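Local coordinates for protein o-succinylbenzoate synthase (Synechococcus elongatus, PDB 2OZT) that catalyses the metal-dependent dehydration of SHCHC to 2-succinylbenzoate, a step on the route from chorismate to 1,4-dihydroxy-2-naphthoate and phylloquinone, at residues Gly43-Pro51 and Ala86-Ala94; Thr246-Ser256 and Ile283-Gln291. All coordinates share one frame; numbering follows the deposited sequence.

Interaction 1 (Gly43-Pro51 and Ala86-Ala94); sequences GYGEIAPLP and AAQFGFATA
I47 lies along helix 85-97 and splits its two branches over one helical turn. With CG1 anti to the carbonyl carbon (chi1 -57°), the longer branch runs out over G90 and A87, and I47 CD1 ends 3.8 Å from F91 CE2, approaching that ring obliquely. I47 CG2 settles on the helix backbone instead, 3.7 Å from A87 N. Cut back to alanine, this position would probably leave a gap between the strand and the helix, facing A87, G90 and F91. Next to it, A86 points its methyl at P49, whose CD is 3.9 Å from A86 CB.

Glycines on both segments, G45 in the strand and G90 in the helix, let the two backbones close in. The axes of strand 43-47 and helix 86-94 run almost antiparallel, at 171°, and come within 6.2 Å; a CB on G45 or G90 would clash with the opposite segment. A94 uses the room, its CB 3.6 Å from G45 N, while A94 CA makes a CA-H...O contact of 3.3 Å with Y44 O.

A chi1 of 165° turns the F89 ring back to the strand, where E46 O meets its edge in plane, 3.4 Å from F89 CD2. T93 CG2 lies on one face of this ring. T93 OG1 donates to F89 O and receives a hydrogen from a water that accepts from E46 N. The E46 carboxylate turns from the helix and is held by Y10 OH and the backbone N of G276 and A279.

This strand edges the antiparallel sheet of the N-terminal domain, and helix 85-97 packs along it. No direct hydrogen bond joins the segments: cohesion rests on apolar packing, close backbone contact and a single water bridge, which gives the buried E46 N an acceptor.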
ATOM      1  N   GLY A  43       4.142  -6.711  22.937  1.00 18.46           N
ATOM      2  CA  GLY A  43       4.251  -6.446  21.482  1.00 17.46           C
ATOM      3  C   GLY A  43       2.882  -5.988  21.014  1.00 16.88           C
ATOM      4  O   GLY A  43       1.875  -6.176  21.708  1.00 16.28           O
ATOM      5  N   TYR A  44       2.872  -5.357  19.835  1.00 15.45           N
ATOM      6  CA  TYR A  44       1.608  -4.796  19.277  1.00 15.38           C
ATOM      7  C   TYR A  44       1.513  -5.054  17.791  1.00 15.09           C
ATOM      8  O   TYR A  44       2.521  -5.092  17.115  1.00 15.74           O
ATOM      9  CB  TYR A  44       1.508  -3.280  19.495  1.00 17.30           C
ATOM     10  CG  TYR A  44       1.483  -2.825  20.935  1.00 18.72           C
ATOM     11  CD1 TYR A  44       0.283  -2.532  21.591  1.00 20.84           C
ATOM     12  CD2 TYR A  44       2.681  -2.682  21.627  1.00 20.80           C
ATOM     13  CE1 TYR A  44       0.321  -2.099  22.935  1.00 22.08           C
ATOM     14  CE2 TYR A  44       2.713  -2.252  22.921  1.00 22.69           C
ATOM     15  CZ  TYR A  44       1.553  -1.969  23.561  1.00 24.88           C
ATOM     16  OH  TYR A  44       1.694  -1.559  24.884  1.00 29.38           O
ATOM     17  N   GLY A  45       0.278  -5.189  17.300  1.00 13.36           N
ATOM     18  CA  GLY A  45       0.061  -5.382  15.854  1.00 13.75           C
ATOM     19  C   GLY A  45      -1.260  -4.718  15.518  1.00 13.69           C
ATOM     20  O   GLY A  45      -2.060  -4.336  16.382  1.00 13.97           O
ATOM     21  N   GLU A  46      -1.457  -4.577  14.211  1.00 12.77           N
ATOM     22  CA  GLU A  46      -2.676  -3.940  13.696  1.00 13.76           C
ATOM     23  C   GLU A  46      -3.225  -4.727  12.520  1.00 13.37           C
ATOM     24  O   GLU A  46      -2.489  -5.073  11.591  1.00 13.01           O
ATOM     25  CB  GLU A  46      -2.349  -2.514  13.282  1.00 13.74           C
ATOM     26  CG  GLU A  46      -3.523  -1.780  12.606  1.00 12.61           C
ATOM     27  CD  GLU A  46      -3.223  -0.308  12.312  1.00 14.95           C
ATOM     28  OE1 GLU A  46      -2.165   0.259  12.718  1.00 14.48           O
ATOM     29  OE2 GLU A  46      -4.092   0.303  11.586  1.00 14.99           O
ATOM     30  N   ILE A  47      -4.542  -4.970  12.560  1.00 11.99           N
ATOM     31  CA  ILE A  47      -5.294  -5.648  11.482  1.00 12.96           C
ATOM     32  C   ILE A  47      -6.292  -4.646  10.914  1.00 12.72           C
ATOM     33  O   ILE A  47      -7.240  -4.235  11.592  1.00 13.64           O
ATOM     34  CB  ILE A  47      -6.104  -6.827  12.055  1.00 12.04           C
ATOM     35  CG1 ILE A  47      -5.150  -7.807  12.783  1.00 12.81           C
ATOM     36  CG2 ILE A  47      -6.932  -7.551  11.028  1.00 12.02           C
ATOM     37  CD1 ILE A  47      -5.869  -8.926  13.561  1.00 15.03           C
ATOM     38  N   ALA A  48      -6.072  -4.215   9.666  1.00 12.37           N
ATOM     39  CA  ALA A  48      -6.915  -3.180   9.076  1.00 13.66           C
ATOM     40  C   ALA A  48      -7.209  -3.452   7.601  1.00 13.80           C
ATOM     41  O   ALA A  48      -6.733  -2.704   6.746  1.00 13.47           O
ATOM     42  CB  ALA A  48      -6.211  -1.816   9.232  1.00 15.08           C
ATOM     43  N   PRO A  49      -8.025  -4.460   7.282  1.00 13.28           N
ATOM     44  CA  PRO A  49      -8.379  -4.652   5.880  1.00 13.18           C
ATOM     45  C   PRO A  49      -9.092  -3.398   5.340  1.00 14.25           C
ATOM     46  O   PRO A  49      -9.715  -2.617   6.111  1.00 13.71           O
ATOM     47  CB  PRO A  49      -9.320  -5.841   5.909  1.00 14.04           C
ATOM     48  CG  PRO A  49      -9.935  -5.826   7.333  1.00 13.35           C
ATOM     49  CD  PRO A  49      -8.733  -5.392   8.178  1.00 14.39           C
ATOM     50  N   LEU A  50      -8.934  -3.156   4.046  1.00 14.62           N
ATOM     51  CA  LEU A  50      -9.463  -1.935   3.451  1.00 16.43           C
ATOM     52  C   LEU A  50     -10.722  -2.285   2.640  1.00 16.86           C
ATOM     53  O   LEU A  50     -10.651  -3.110   1.753  1.00 19.21           O
ATOM     54  CB  LEU A  50      -8.373  -1.312   2.561  1.00 15.43           C
ATOM     55  CG  LEU A  50      -8.603   0.079   1.952  1.00 19.67           C
ATOM     56  CD1 LEU A  50      -8.740   1.137   3.026  1.00 18.89           C
ATOM     57  CD2 LEU A  50      -7.430   0.425   1.043  1.00 18.27           C
ATOM     58  N   PRO A  51     -11.900  -1.731   3.029  1.00 18.27           N
ATOM     59  CA  PRO A  51     -13.147  -2.055   2.332  1.00 19.54           C
ATOM     60  C   PRO A  51     -13.012  -1.910   0.810  1.00 19.29           C
ATOM     61  O   PRO A  51     -12.523  -0.876   0.321  1.00 20.05           O
ATOM     62  CB  PRO A  51     -14.129  -1.012   2.892  1.00 20.09           C
ATOM     63  CG  PRO A  51     -13.667  -0.845   4.368  1.00 18.55           C
ATOM     64  CD  PRO A  51     -12.132  -0.784   4.142  1.00 17.94           C
ATOM     65  N   ALA A  86      -4.865  -9.644   6.159  1.00 13.38           N
ATOM     66  CA  ALA A  86      -4.579  -8.568   7.132  1.00 12.55           C
ATOM     67  C   ALA A  86      -4.431  -9.118   8.567  1.00 12.37           C
ATOM     68  O   ALA A  86      -3.599  -8.621   9.320  1.00 13.53           O
ATOM     69  CB  ALA A  86      -5.645  -7.436   7.037  1.00 13.69           C
ATOM     70  N   ALA A  87      -5.259 -10.113   8.901  1.00 11.90           N
ATOM     71  CA  ALA A  87      -5.092 -10.777  10.211  1.00 12.00           C
ATOM     72  C   ALA A  87      -3.744 -11.486  10.305  1.00 13.39           C
ATOM     73  O   ALA A  87      -3.083 -11.387  11.355  1.00 14.21           O
ATOM     74  CB  ALA A  87      -6.241 -11.752  10.450  1.00 13.78           C
ATOM     75  N   GLN A  88      -3.334 -12.191   9.247  1.00 13.44           N
ATOM     76  CA  GLN A  88      -1.996 -12.789   9.203  1.00 14.74           C
ATOM     77  C   GLN A  88      -0.917 -11.728   9.449  1.00 14.53           C
ATOM     78  O   GLN A  88       0.023 -11.936  10.239  1.00 14.84           O
ATOM     79  CB  GLN A  88      -1.724 -13.509   7.890  1.00 14.37           C
ATOM     80  CG  GLN A  88      -2.651 -14.686   7.551  1.00 17.76           C
ATOM     81  CD  GLN A  88      -2.314 -15.269   6.172  1.00 19.68           C
ATOM     82  OE1 GLN A  88      -2.306 -14.556   5.146  1.00 24.84           O
ATOM     83  NE2 GLN A  88      -2.090 -16.580   6.136  1.00 25.98           N
ATOM     84  N   PHE A  89      -1.015 -10.582   8.790  1.00 14.48           N
ATOM     85  CA  PHE A  89      -0.034  -9.512   9.000  1.00 13.65           C
ATOM     86  C   PHE A  89      -0.061  -9.032  10.438  1.00 14.53           C
ATOM     87  O   PHE A  89       0.996  -8.891  11.097  1.00 13.45           O
ATOM     88  CB  PHE A  89      -0.350  -8.323   8.063  1.00 13.75           C
ATOM     89  CG  PHE A  89       0.356  -7.044   8.429  1.00 11.38           C
ATOM     90  CD1 PHE A  89       1.630  -6.766   7.974  1.00 12.10           C
ATOM     91  CD2 PHE A  89      -0.251  -6.100   9.278  1.00 13.41           C
ATOM     92  CE1 PHE A  89       2.272  -5.577   8.269  1.00 11.14           C
ATOM     93  CE2 PHE A  89       0.399  -4.902   9.604  1.00 13.52           C
ATOM     94  CZ  PHE A  89       1.664  -4.629   9.103  1.00 12.14           C
ATOM     95  N   GLY A  90      -1.268  -8.799  10.959  1.00 13.68           N
ATOM     96  CA  GLY A  90      -1.340  -8.269  12.327  1.00 14.33           C
ATOM     97  C   GLY A  90      -0.751  -9.198  13.377  1.00 13.65           C
ATOM     98  O   GLY A  90       0.040  -8.735  14.222  1.00 13.64           O
ATOM     99  N   PHE A  91      -1.125 -10.473  13.299  1.00 14.16           N
ATOM    100  CA  PHE A  91      -0.593 -11.410  14.299  1.00 14.04           C
ATOM    101  C   PHE A  91       0.893 -11.636  14.106  1.00 15.39           C
ATOM    102  O   PHE A  91       1.616 -11.691  15.087  1.00 15.41           O
ATOM    103  CB  PHE A  91      -1.365 -12.699  14.265  1.00 15.03           C
ATOM    104  CG  PHE A  91      -2.659 -12.629  15.045  1.00 15.16           C
ATOM    105  CD1 PHE A  91      -2.617 -12.762  16.458  1.00 16.69           C
ATOM    106  CD2 PHE A  91      -3.880 -12.339  14.409  1.00 14.91           C
ATOM    107  CE1 PHE A  91      -3.802 -12.697  17.213  1.00 17.12           C
ATOM    108  CE2 PHE A  91      -5.055 -12.238  15.146  1.00 14.03           C
ATOM    109  CZ  PHE A  91      -5.005 -12.428  16.540  1.00 13.76           C
ATOM    110  N   ALA A  92       1.362 -11.762  12.880  1.00 13.97           N
ATOM    111  CA  ALA A  92       2.786 -12.026  12.652  1.00 14.66           C
ATOM    112  C   ALA A  92       3.646 -10.878  13.132  1.00 16.02           C
ATOM    113  O   ALA A  92       4.669 -11.064  13.828  1.00 16.34           O
ATOM    114  CB  ALA A  92       3.044 -12.331  11.174  1.00 15.09           C
ATOM    115  N   THR A  93       3.246  -9.651  12.825  1.00 14.84           N
ATOM    116  CA  THR A  93       4.001  -8.471  13.258  1.00 14.28           C
ATOM    117  C   THR A  93       3.926  -8.254  14.783  1.00 16.20           C
ATOM    118  O   THR A  93       4.911  -7.844  15.404  1.00 17.05           O
ATOM    119  CB  THR A  93       3.621  -7.195  12.435  1.00 14.90           C
ATOM    120  OG1 THR A  93       2.229  -6.927  12.586  1.00 13.83           O
ATOM    121  CG2 THR A  93       3.953  -7.355  10.905  1.00 15.30           C
ATOM    122  N   ALA A  94       2.768  -8.518  15.369  1.00 15.64           N
ATOM    123  CA  ALA A  94       2.654  -8.411  16.809  1.00 16.16           C
ATOM    124  C   ALA A  94       3.619  -9.400  17.455  1.00 17.38           C
ATOM    125  O   ALA A  94       4.340  -9.018  18.383  1.00 17.44           O
ATOM    126  CB  ALA A  94       1.210  -8.705  17.240  1.00 15.47           C
TER
HETATM  127  O   HOH W   1       1.301  -4.341  12.958  1.00 15.75           O

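Interaction 2 (Thr246-Ser256 and Ile283-Gln291); sequences TALFGDPDSLS and IFHLLETWQ
Helices 252-256 and 283-290 run nearly parallel, at 21°, with their axes 11.9 Å apart at closest approach, a separation bridged largely by the indole of W290. This side chain is a knob in the hole formed by T246, P252, L255 and S256. Its CG is anti to the carbonyl carbon (chi1 -65°), and the ring reaches across to S256, where W290 NE1 donates to S256 OG at 3.0 Å, nearly straight and in the ring plane. L255 CD2 sits over one face, 3.7 Å from the centroid of the six-membered ring of W290 and almost on its normal, a CH-pi contact; L286 O of the indole's own helix lies on the opposite face. At the edge, P252 O comes 3.5 Å from W290 CZ2.

Both segments belong to the TIM-barrel-like C-terminal domain of the enolase superfamily, and both follow barrel strands: helices 246-249 and 252-260 come after strand 241-244, whereas helix 277-290 comes after strand 268-270. F270 of that last strand meets the W290 ring at a shallow angle.

One turn before W290, L286 lies square across P252 and lays both methyls against the proline ring, with L286 CD1 3.6 Å from P252 CG. D251 is the N-cap of helix 252-260: D251 OD1 accepts from D253 N, which comes from above the carboxylate plane. T246 and I283 pass flank to flank, pointing opposite ways, T246 CB lying 3.9 Å from I283 CG1, and I283 CD1 extends the apolar contact to A247 CB at 4.2 Å.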
ATOM      1  N   THR A 246       1.534  -3.804   2.364  1.00 11.09           N
ATOM      2  CA  THR A 246       2.000  -4.814   3.312  1.00 11.78           C
ATOM      3  C   THR A 246       0.951  -5.127   4.393  1.00 12.71           C
ATOM      4  O   THR A 246       0.823  -6.291   4.804  1.00 12.00           O
ATOM      5  CB  THR A 246       3.307  -4.367   3.889  1.00 12.37           C
ATOM      6  OG1 THR A 246       4.265  -4.197   2.841  1.00 15.63           O
ATOM      7  CG2 THR A 246       3.911  -5.378   4.880  1.00 13.63           C
ATOM      8  N   ALA A 247       0.216  -4.115   4.835  1.00 11.38           N
ATOM      9  CA  ALA A 247      -0.763  -4.352   5.899  1.00 12.31           C
ATOM     10  C   ALA A 247      -1.904  -5.251   5.454  1.00 13.06           C
ATOM     11  O   ALA A 247      -2.628  -5.819   6.295  1.00 13.62           O
ATOM     12  CB  ALA A 247      -1.306  -3.009   6.406  1.00 12.74           C
ATOM     13  N   LEU A 248      -2.112  -5.351   4.122  1.00 12.34           N
ATOM     14  CA  LEU A 248      -3.235  -6.143   3.590  1.00 12.44           C
ATOM     15  C   LEU A 248      -2.836  -7.499   3.016  1.00 12.46           C
ATOM     16  O   LEU A 248      -3.687  -8.285   2.618  1.00 13.41           O
ATOM     17  CB  LEU A 248      -3.936  -5.386   2.442  1.00 12.82           C
ATOM     18  CG  LEU A 248      -4.281  -3.937   2.728  1.00 12.56           C
ATOM     19  CD1 LEU A 248      -5.023  -3.340   1.476  1.00 13.38           C
ATOM     20  CD2 LEU A 248      -5.149  -3.844   4.023  1.00 12.97           C
ATOM     21  N   PHE A 249      -1.522  -7.740   2.964  1.00 12.82           N
ATOM     22  CA  PHE A 249      -0.959  -8.739   2.070  1.00 12.12           C
ATOM     23  C   PHE A 249      -0.897 -10.153   2.648  1.00 13.18           C
ATOM     24  O   PHE A 249      -1.061 -11.130   1.897  1.00 13.91           O
ATOM     25  CB  PHE A 249       0.441  -8.234   1.700  1.00 12.65           C
ATOM     26  CG  PHE A 249       1.329  -9.228   1.023  1.00 13.09           C
ATOM     27  CD1 PHE A 249       1.453  -9.265  -0.390  1.00 15.45           C
ATOM     28  CD2 PHE A 249       2.116 -10.083   1.798  1.00 14.60           C
ATOM     29  CE1 PHE A 249       2.353 -10.175  -0.999  1.00 15.13           C
ATOM     30  CE2 PHE A 249       2.971 -11.015   1.199  1.00 17.61           C
ATOM     31  CZ  PHE A 249       3.091 -11.036  -0.195  1.00 15.49           C
ATOM     32  N   GLY A 250      -0.723 -10.299   3.968  1.00 13.85           N
ATOM     33  CA  GLY A 250      -0.493 -11.616   4.547  1.00 14.93           C
ATOM     34  C   GLY A 250       0.687 -11.593   5.487  1.00 13.63           C
ATOM     35  O   GLY A 250       1.137 -10.527   5.918  1.00 13.70           O
ATOM     36  N   ASP A 251       1.206 -12.780   5.810  1.00 15.61           N
ATOM     37  CA  ASP A 251       2.426 -12.856   6.622  1.00 16.51           C
ATOM     38  C   ASP A 251       3.558 -12.199   5.806  1.00 15.34           C
ATOM     39  O   ASP A 251       3.779 -12.602   4.686  1.00 15.62           O
ATOM     40  CB  ASP A 251       2.731 -14.346   6.848  1.00 18.51           C
ATOM     41  CG  ASP A 251       3.852 -14.589   7.855  1.00 21.23           C
ATOM     42  OD1 ASP A 251       4.798 -13.802   7.971  1.00 21.86           O
ATOM     43  OD2 ASP A 251       3.766 -15.614   8.576  1.00 29.44           O
ATOM     44  N   PRO A 252       4.288 -11.238   6.382  1.00 15.70           N
ATOM     45  CA  PRO A 252       5.435 -10.642   5.617  1.00 16.01           C
ATOM     46  C   PRO A 252       6.404 -11.711   5.085  1.00 16.58           C
ATOM     47  O   PRO A 252       7.025 -11.531   4.026  1.00 15.72           O
ATOM     48  CB  PRO A 252       6.139  -9.769   6.655  1.00 17.31           C
ATOM     49  CG  PRO A 252       5.025  -9.383   7.639  1.00 18.46           C
ATOM     50  CD  PRO A 252       4.134 -10.621   7.717  1.00 15.47           C
ATOM     51  N   ASP A 253       6.521 -12.825   5.801  1.00 16.53           N
ATOM     52  CA  ASP A 253       7.435 -13.897   5.350  1.00 17.21           C
ATOM     53  C   ASP A 253       7.036 -14.422   3.992  1.00 16.47           C
ATOM     54  O   ASP A 253       7.879 -14.916   3.226  1.00 16.11           O
ATOM     55  CB  ASP A 253       7.499 -15.052   6.349  1.00 19.30           C
ATOM     56  CG  ASP A 253       8.341 -14.744   7.560  1.00 25.33           C
ATOM     57  OD1 ASP A 253       9.081 -13.737   7.579  1.00 29.39           O
ATOM     58  OD2 ASP A 253       8.254 -15.551   8.531  1.00 31.84           O
ATOM     59  N   SER A 254       5.755 -14.289   3.625  1.00 15.62           N
ATOM     60  CA  SER A 254       5.328 -14.718   2.279  1.00 15.20           C
ATOM     61  C   SER A 254       5.893 -13.819   1.154  1.00 14.47           C
ATOM     62  O   SER A 254       6.144 -14.312   0.058  1.00 15.73           O
ATOM     63  CB  SER A 254       3.808 -14.769   2.172  1.00 16.89           C
ATOM     64  OG  SER A 254       3.261 -15.762   3.034  1.00 20.04           O
ATOM     65  N   LEU A 255       6.128 -12.539   1.435  1.00 13.32           N
ATOM     66  CA  LEU A 255       6.737 -11.694   0.387  1.00 13.66           C
ATOM     67  C   LEU A 255       8.195 -12.110   0.250  1.00 13.91           C
ATOM     68  O   LEU A 255       8.695 -12.284  -0.831  1.00 14.17           O
ATOM     69  CB  LEU A 255       6.625 -10.226   0.813  1.00 13.37           C
ATOM     70  CG  LEU A 255       7.113  -9.319  -0.320  1.00 13.65           C
ATOM     71  CD1 LEU A 255       6.225  -9.359  -1.583  1.00 16.47           C
ATOM     72  CD2 LEU A 255       7.194  -7.908   0.184  1.00 14.48           C
ATOM     73  N   SER A 256       8.872 -12.335   1.360  1.00 13.65           N
ATOM     74  CA  SER A 256      10.273 -12.746   1.262  1.00 13.65           C
ATOM     75  C   SER A 256      10.431 -14.063   0.504  1.00 14.93           C
ATOM     76  O   SER A 256      11.400 -14.238  -0.243  1.00 15.49           O
ATOM     77  CB  SER A 256      10.854 -12.917   2.669  1.00 13.84           C
ATOM     78  OG  SER A 256      10.871 -11.673   3.338  1.00 15.61           O
ATOM     79  N   ILE A 283       5.665  -1.837   9.241  1.00 13.68           N
ATOM     80  CA  ILE A 283       6.096  -1.908   7.863  1.00 12.92           C
ATOM     81  C   ILE A 283       7.477  -1.263   7.691  1.00 11.54           C
ATOM     82  O   ILE A 283       8.338  -1.830   7.017  1.00 12.64           O
ATOM     83  CB  ILE A 283       5.045  -1.235   6.936  1.00 13.26           C
ATOM     84  CG1 ILE A 283       3.755  -2.054   6.941  1.00 12.64           C
ATOM     85  CG2 ILE A 283       5.589  -1.155   5.504  1.00 14.40           C
ATOM     86  CD1 ILE A 283       2.531  -1.285   6.280  1.00 15.34           C
ATOM     87  N   PHE A 284       7.661  -0.068   8.257  1.00 12.08           N
ATOM     88  CA  PHE A 284       9.003   0.533   8.200  1.00 12.48           C
ATOM     89  C   PHE A 284      10.076  -0.395   8.813  1.00 14.02           C
ATOM     90  O   PHE A 284      11.211  -0.414   8.308  1.00 15.51           O
ATOM     91  CB  PHE A 284       9.041   1.934   8.806  1.00 13.51           C
ATOM     92  CG  PHE A 284       8.586   3.007   7.836  1.00 14.99           C
ATOM     93  CD1 PHE A 284       7.282   3.013   7.337  1.00 18.26           C
ATOM     94  CD2 PHE A 284       9.464   4.009   7.446  1.00 15.89           C
ATOM     95  CE1 PHE A 284       6.874   4.010   6.431  1.00 20.78           C
ATOM     96  CE2 PHE A 284       9.075   4.995   6.585  1.00 19.04           C
ATOM     97  CZ  PHE A 284       7.781   5.020   6.063  1.00 19.39           C
ATOM     98  N   HIS A 285       9.754  -1.148   9.872  1.00 14.79           N
ATOM     99  CA  HIS A 285      10.722  -2.120  10.384  1.00 15.43           C
ATOM    100  C   HIS A 285      11.030  -3.166   9.309  1.00 15.71           C
ATOM    101  O   HIS A 285      12.188  -3.561   9.114  1.00 15.02           O
ATOM    102  CB  HIS A 285      10.111  -2.783  11.633  1.00 16.25           C
ATOM    103  CG  HIS A 285      10.831  -4.019  12.102  1.00 18.33           C
ATOM    104  ND1 HIS A 285      12.127  -3.993  12.568  1.00 22.14           N
ATOM    105  CD2 HIS A 285      10.437  -5.314  12.160  1.00 22.76           C
ATOM    106  CE1 HIS A 285      12.505  -5.218  12.890  1.00 21.43           C
ATOM    107  NE2 HIS A 285      11.497  -6.039  12.663  1.00 25.02           N
ATOM    108  N   LEU A 286       9.988  -3.699   8.670  1.00 14.42           N
ATOM    109  CA  LEU A 286      10.216  -4.686   7.624  1.00 13.54           C
ATOM    110  C   LEU A 286      11.067  -4.118   6.457  1.00 14.33           C
ATOM    111  O   LEU A 286      11.855  -4.833   5.848  1.00 14.89           O
ATOM    112  CB  LEU A 286       8.870  -5.175   7.068  1.00 15.01           C
ATOM    113  CG  LEU A 286       8.100  -6.076   8.068  1.00 16.68           C
ATOM    114  CD1 LEU A 286       6.628  -6.153   7.706  1.00 16.95           C
ATOM    115  CD2 LEU A 286       8.724  -7.474   8.045  1.00 19.33           C
ATOM    116  N   LEU A 287      10.885  -2.833   6.149  1.00 13.97           N
ATOM    117  CA  LEU A 287      11.686  -2.206   5.108  1.00 14.50           C
ATOM    118  C   LEU A 287      13.176  -2.163   5.427  1.00 14.27           C
ATOM    119  O   LEU A 287      13.988  -1.985   4.523  1.00 15.27           O
ATOM    120  CB  LEU A 287      11.162  -0.797   4.832  1.00 14.11           C
ATOM    121  CG  LEU A 287       9.708  -0.715   4.242  1.00 15.18           C
ATOM    122  CD1 LEU A 287       9.259   0.712   4.037  1.00 15.98           C
ATOM    123  CD2 LEU A 287       9.611  -1.499   2.936  1.00 15.23           C
ATOM    124  N   GLU A 288      13.555  -2.312   6.704  1.00 14.32           N
ATOM    125  CA  GLU A 288      15.001  -2.393   7.019  1.00 15.67           C
ATOM    126  C   GLU A 288      15.586  -3.682   6.418  1.00 16.87           C
ATOM    127  O   GLU A 288      16.780  -3.719   6.111  1.00 18.12           O
ATOM    128  CB  GLU A 288      15.252  -2.388   8.522  1.00 17.02           C
ATOM    129  CG  GLU A 288      14.934  -1.073   9.250  1.00 17.85           C
ATOM    130  CD  GLU A 288      15.926   0.005   8.877  1.00 23.28           C
ATOM    131  OE1 GLU A 288      17.141  -0.178   9.139  1.00 25.12           O
ATOM    132  OE2 GLU A 288      15.517   1.022   8.296  1.00 20.40           O
ATOM    133  N   THR A 289      14.762  -4.712   6.290  1.00 16.11           N
ATOM    134  CA  THR A 289      15.174  -5.943   5.593  1.00 17.78           C
ATOM    135  C   THR A 289      15.017  -5.814   4.067  1.00 17.60           C
ATOM    136  O   THR A 289      15.973  -6.059   3.331  1.00 17.75           O
ATOM    137  CB  THR A 289      14.444  -7.148   6.148  1.00 18.39           C
ATOM    138  OG1 THR A 289      14.854  -7.356   7.530  1.00 21.43           O
ATOM    139  CG2 THR A 289      14.742  -8.415   5.300  1.00 19.63           C
ATOM    140  N   TRP A 290      13.826  -5.420   3.591  1.00 16.23           N
ATOM    141  CA  TRP A 290      13.576  -5.409   2.163  1.00 15.64           C
ATOM    142  C   TRP A 290      14.284  -4.286   1.403  1.00 14.94           C
ATOM    143  O   TRP A 290      14.561  -4.453   0.211  1.00 15.59           O
ATOM    144  CB  TRP A 290      12.060  -5.333   1.894  1.00 14.16           C
ATOM    145  CG  TRP A 290      11.324  -6.575   2.371  1.00 14.24           C
ATOM    146  CD1 TRP A 290      11.763  -7.873   2.307  1.00 15.50           C
ATOM    147  CD2 TRP A 290       9.992  -6.627   2.926  1.00 13.45           C
ATOM    148  NE1 TRP A 290      10.780  -8.728   2.798  1.00 15.74           N
ATOM    149  CE2 TRP A 290       9.688  -7.976   3.165  1.00 13.72           C
ATOM    150  CE3 TRP A 290       9.014  -5.659   3.190  1.00 13.35           C
ATOM    151  CZ2 TRP A 290       8.461  -8.383   3.708  1.00 14.93           C
ATOM    152  CZ3 TRP A 290       7.776  -6.068   3.694  1.00 13.82           C
ATOM    153  CH2 TRP A 290       7.530  -7.426   3.982  1.00 14.05           C
ATOM    154  N   GLN A 291      14.592  -3.180   2.076  1.00 15.01           N
ATOM    155  CA  GLN A 291      15.381  -2.072   1.497  1.00 15.36           C
ATOM    156  C   GLN A 291      14.847  -1.552   0.169  1.00 15.67           C
ATOM    157  O   GLN A 291      15.409  -1.807  -0.904  1.00 17.19           O
ATOM    158  CB  GLN A 291      16.844  -2.488   1.337  1.00 17.32           C
ATOM    159  CG  GLN A 291      17.437  -2.850   2.697  1.00 19.25           C
ATOM    160  CD  GLN A 291      18.248  -1.763   3.289  1.00 26.77           C
ATOM    161  OE1 GLN A 291      18.949  -1.048   2.583  1.00 28.51           O
ATOM    162  NE2 GLN A 291      18.160  -1.607   4.611  1.00 30.99           N
TER

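Both segments of interaction 1 precede those of interaction 2 in the chain, and the two belong to different domains: 43-51 with 86-94 joins sheet and helix in the N-terminal domain, 246-256 with 283-291 joins helices of the barrel domain. Their centres are only 12 Å apart, and they touch directly. F89 CD1 lies 3.3 Å from T246 O and F89 CB 3.4 Å from G250 O, while A86 CB packs on A247 O. Helix 85-97 thus packs on strand 42-47 and on 246-250, and A48 O meets L248, making an interface between the domains near K245, the predicted proton acceptor, whose side chain is about 9 Å from that of F89.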